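Local structure of chintase (Rhizomucor miehei, 5YUQ) at residues A[7-12]-A[348-353]. The protein hydrolyses the beta-1,4 linkages of chitin as a family 18 glycoside hydrolase, probably threading the substrate through a tunnel-shaped active site. Numbering follows the deposited sequence.
Sequences YVVDWD and MLWSLE
Y7 and W350 meet where the first and last strands of the TIM barrel close the cylinder. Strands 4-9 and 346-350 run parallel here. Two backbone bonds join the segments: Y7 N to L349 O, 3.1 Å, and L352 N to Y7 O, 2.9 Å. The peptide bond between W350 and S351 is cis. A cis bond after the tryptophan that ends the last strand is a family 18 feature, and this tryptophan usually floors the sugar site; W350 is consistent with that role.

The indole of W350 fills the hollow between Y7 and V9. CG stands anti to the backbone N (chi1 -180°), which carries the six-membered ring across towards strand 4-9. Its CE3 rests 3.6 Å from Y7 CB, and its CH2 lies 3.5 Å from V9 CG1. The planes of the Y7 and W350 rings are turned 48° from each other. W11 CZ2 touches W350 CZ2 from farther along, at 4.2 Å.

W350 leans obliquely on CG and CD2 of the Y7 ring. M348 bends at chi2 and brings SD to the CD1/CE1 edge, a Met-aromatic contact. L349 O also lies at that edge, in the ring plane. Beyond the ring, Y7 OH is hydrogen-bonded to N103 OD1.

On the other side of the strand, V8 CG1 rests against L352 CB, 3.9 Å away, with the two side chains running alongside each other.

Past the strand ends, the type I turn from V9 to D12 brings D12 beside E353. Their carboxylates come close, which may raise the pKa of one of them. One water bridges the segments. It accepts from V9 N and donates to D12 O and to E353 OE1. S351 OG also donates to E353 OE1, at 2.8 Å, on its syn side.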
ATOM      1  N   TYR A   7      -1.888   7.721   4.123  1.00 13.18           N
ATOM      2  CA  TYR A   7      -0.529   7.986   3.673  1.00 11.91           C
ATOM      3  C   TYR A   7      -0.473   9.316   2.942  1.00 12.40           C
ATOM      4  O   TYR A   7      -1.343   9.628   2.131  1.00 14.11           O
ATOM      5  CB  TYR A   7      -0.037   6.880   2.743  1.00 10.78           C
ATOM      6  CG  TYR A   7       0.429   5.653   3.484  1.00  9.73           C
ATOM      7  CD1 TYR A   7      -0.458   4.634   3.790  1.00 12.55           C
ATOM      8  CD2 TYR A   7       1.753   5.516   3.888  1.00 10.34           C
ATOM      9  CE1 TYR A   7      -0.041   3.502   4.476  1.00 11.31           C
ATOM     10  CE2 TYR A   7       2.190   4.366   4.561  1.00 12.50           C
ATOM     11  CZ  TYR A   7       1.281   3.378   4.862  1.00 12.54           C
ATOM     12  OH  TYR A   7       1.698   2.256   5.539  1.00 14.38           O
ATOM     13  N   VAL A   8       0.550  10.102   3.256  1.00 13.57           N
ATOM     14  CA  VAL A   8       0.892  11.265   2.452  1.00 12.25           C
ATOM     15  C   VAL A   8       2.325  11.050   2.014  1.00 15.47           C
ATOM     16  O   VAL A   8       3.093  10.369   2.703  1.00 14.77           O
ATOM     17  CB  VAL A   8       0.760  12.572   3.240  1.00 12.32           C
ATOM     18  CG1 VAL A   8      -0.684  12.774   3.669  1.00 14.66           C
ATOM     19  CG2 VAL A   8       1.699  12.592   4.448  1.00 14.51           C
ATOM     20  N   VAL A   9       2.683  11.600   0.863  1.00 13.08           N
ATOM     21  CA  VAL A   9       3.986  11.323   0.279  1.00 13.46           C
ATOM     22  C   VAL A   9       4.863  12.568   0.208  1.00 14.02           C
ATOM     23  O   VAL A   9       4.397  13.652  -0.133  1.00 14.63           O
ATOM     24  CB  VAL A   9       3.870  10.627  -1.110  1.00 13.92           C
ATOM     25  CG1 VAL A   9       3.135   9.295  -0.973  1.00 16.38           C
ATOM     26  CG2 VAL A   9       3.168  11.528  -2.137  1.00 15.42           C
ATOM     27  N   ASP A  10       6.134  12.395   0.550  1.00 14.32           N
ATOM     28  CA  ASP A  10       7.074  13.509   0.666  1.00 14.11           C
ATOM     29  C   ASP A  10       7.194  14.315  -0.625  1.00 14.89           C
ATOM     30  O   ASP A  10       7.373  15.534  -0.593  1.00 15.06           O
ATOM     31  CB  ASP A  10       8.442  12.973   1.076  1.00 15.92           C
ATOM     32  CG  ASP A  10       9.422  14.069   1.402  1.00 16.47           C
ATOM     33  OD1 ASP A  10       9.411  14.553   2.562  1.00 16.93           O
ATOM     34  OD2 ASP A  10      10.216  14.440   0.511  1.00 17.73           O
ATOM     35  N   TRP A  11       7.092  13.631  -1.761  1.00 14.22           N
ATOM     36  CA  TRP A  11       7.288  14.265  -3.060  1.00 14.28           C
ATOM     37  C   TRP A  11       6.039  14.956  -3.606  1.00 19.09           C
ATOM     38  O   TRP A  11       6.096  15.618  -4.642  1.00 18.16           O
ATOM     39  CB  TRP A  11       7.789  13.224  -4.069  1.00 15.65           C
ATOM     40  CG  TRP A  11       6.871  12.041  -4.227  1.00 16.23           C
ATOM     41  CD1 TRP A  11       5.872  11.906  -5.140  1.00 18.63           C
ATOM     42  CD2 TRP A  11       6.878  10.825  -3.458  1.00 16.86           C
ATOM     43  NE1 TRP A  11       5.256  10.685  -4.992  1.00 19.97           N
ATOM     44  CE2 TRP A  11       5.854  10.003  -3.965  1.00 18.01           C
ATOM     45  CE3 TRP A  11       7.653  10.354  -2.391  1.00 16.08           C
ATOM     46  CZ2 TRP A  11       5.582   8.732  -3.445  1.00 20.39           C
ATOM     47  CZ3 TRP A  11       7.377   9.090  -1.870  1.00 18.47           C
ATOM     48  CH2 TRP A  11       6.348   8.301  -2.396  1.00 20.85           C
ATOM     49  N   ASP A  12       4.914  14.804  -2.917  1.00 14.95           N
ATOM     50  CA  ASP A  12       3.660  15.394  -3.381  1.00 17.97           C
ATOM     51  C   ASP A  12       2.655  15.453  -2.237  1.00 16.61           C
ATOM     52  O   ASP A  12       1.656  14.733  -2.245  1.00 15.83           O
ATOM     53  CB  ASP A  12       3.099  14.575  -4.550  1.00 19.39           C
ATOM     54  CG  ASP A  12       2.037  15.323  -5.344  1.00 23.14           C
ATOM     55  OD1 ASP A  12       1.814  16.528  -5.099  1.00 24.13           O
ATOM     56  OD2 ASP A  12       1.421  14.698  -6.227  1.00 30.72           O
ATOM     57  N   MET A 348      -6.695   1.878   5.709  1.00 11.56           N
ATOM     58  CA  MET A 348      -5.744   2.927   5.386  1.00 12.22           C
ATOM     59  C   MET A 348      -5.841   3.194   3.904  1.00 11.39           C
ATOM     60  O   MET A 348      -6.376   2.375   3.165  1.00 12.11           O
ATOM     61  CB  MET A 348      -4.308   2.585   5.825  1.00 10.86           C
ATOM     62  CG  MET A 348      -3.670   1.353   5.174  1.00 12.25           C
ATOM     63  SD  MET A 348      -3.002   1.708   3.526  1.00 12.91           S
ATOM     64  CE  MET A 348      -1.903   0.305   3.332  1.00 14.21           C
ATOM     65  N   LEU A 349      -5.309   4.327   3.470  1.00 12.21           N
ATOM     66  CA  LEU A 349      -5.426   4.709   2.074  1.00 11.61           C
ATOM     67  C   LEU A 349      -4.085   5.136   1.500  1.00 12.80           C
ATOM     68  O   LEU A 349      -3.282   5.772   2.185  1.00 12.62           O
ATOM     69  CB  LEU A 349      -6.460   5.827   1.908  1.00 12.84           C
ATOM     70  CG  LEU A 349      -6.118   7.177   2.544  1.00 13.65           C
ATOM     71  CD1 LEU A 349      -5.544   8.122   1.492  1.00 14.59           C
ATOM     72  CD2 LEU A 349      -7.330   7.802   3.214  1.00 14.36           C
ATOM     73  N   TRP A 350      -3.859   4.769   0.243  1.00 13.30           N
ATOM     74  CA  TRP A 350      -2.719   5.254  -0.526  1.00 11.40           C
ATOM     75  C   TRP A 350      -3.220   5.945  -1.788  1.00 11.73           C
ATOM     76  O   TRP A 350      -3.791   5.284  -2.655  1.00 13.18           O
ATOM     77  CB  TRP A 350      -1.791   4.097  -0.950  1.00 12.71           C
ATOM     78  CG  TRP A 350      -0.629   4.634  -1.725  1.00 12.78           C
ATOM     79  CD1 TRP A 350      -0.605   4.977  -3.054  1.00 14.32           C
ATOM     80  CD2 TRP A 350       0.653   4.960  -1.203  1.00 13.45           C
ATOM     81  NE1 TRP A 350       0.628   5.482  -3.386  1.00 16.32           N
ATOM     82  CE2 TRP A 350       1.421   5.479  -2.264  1.00 13.35           C
ATOM     83  CE3 TRP A 350       1.242   4.846   0.062  1.00 12.71           C
ATOM     84  CZ2 TRP A 350       2.741   5.892  -2.094  1.00 13.40           C
ATOM     85  CZ3 TRP A 350       2.546   5.256   0.229  1.00 14.27           C
ATOM     86  CH2 TRP A 350       3.283   5.772  -0.838  1.00 14.50           C
ATOM     87  N   SER A 351      -3.023   7.257  -1.928  1.00 12.78           N
ATOM     88  CA  SER A 351      -2.522   8.155  -0.896  1.00 14.18           C
ATOM     89  C   SER A 351      -3.348   9.447  -0.974  1.00 14.99           C
ATOM     90  O   SER A 351      -4.062   9.688  -1.957  1.00 13.67           O
ATOM     91  CB  SER A 351      -1.028   8.436  -1.089  1.00 13.60           C
ATOM     92  OG  SER A 351      -0.778   8.899  -2.409  1.00 16.59           O
ATOM     93  N   LEU A 352      -3.247  10.273   0.061  1.00 13.85           N
ATOM     94  CA  LEU A 352      -4.227  11.326   0.312  1.00 13.18           C
ATOM     95  C   LEU A 352      -4.334  12.386  -0.777  1.00 13.76           C
ATOM     96  O   LEU A 352      -5.423  12.901  -1.039  1.00 15.96           O
ATOM     97  CB  LEU A 352      -3.936  11.976   1.671  1.00 14.29           C
ATOM     98  CG  LEU A 352      -5.001  12.935   2.192  1.00 14.52           C
ATOM     99  CD1 LEU A 352      -6.351  12.243   2.256  1.00 17.23           C
ATOM    100  CD2 LEU A 352      -4.605  13.456   3.566  1.00 14.99           C
ATOM    101  N   GLU A 353      -3.219  12.705  -1.423  1.00 13.25           N
ATOM    102  CA  GLU A 353      -3.226  13.795  -2.392  1.00 12.93           C
ATOM    103  C   GLU A 353      -3.981  13.412  -3.664  1.00 15.55           C
ATOM    104  O   GLU A 353      -4.264  14.263  -4.501  1.00 15.66           O
ATOM    105  CB  GLU A 353      -1.795  14.253  -2.701  1.00 14.33           C
ATOM    106  CG  GLU A 353      -1.091  13.486  -3.816  1.00 15.50           C
ATOM    107  CD  GLU A 353      -0.704  12.070  -3.448  1.00 15.38           C
ATOM    108  OE1 GLU A 353      -0.805  11.672  -2.261  1.00 15.28           O
ATOM    109  OE2 GLU A 353      -0.269  11.335  -4.361  1.00 16.04           O
TER
HETATM  110  O   HOH W   1       0.540  13.094  -0.406  1.00 13.53           O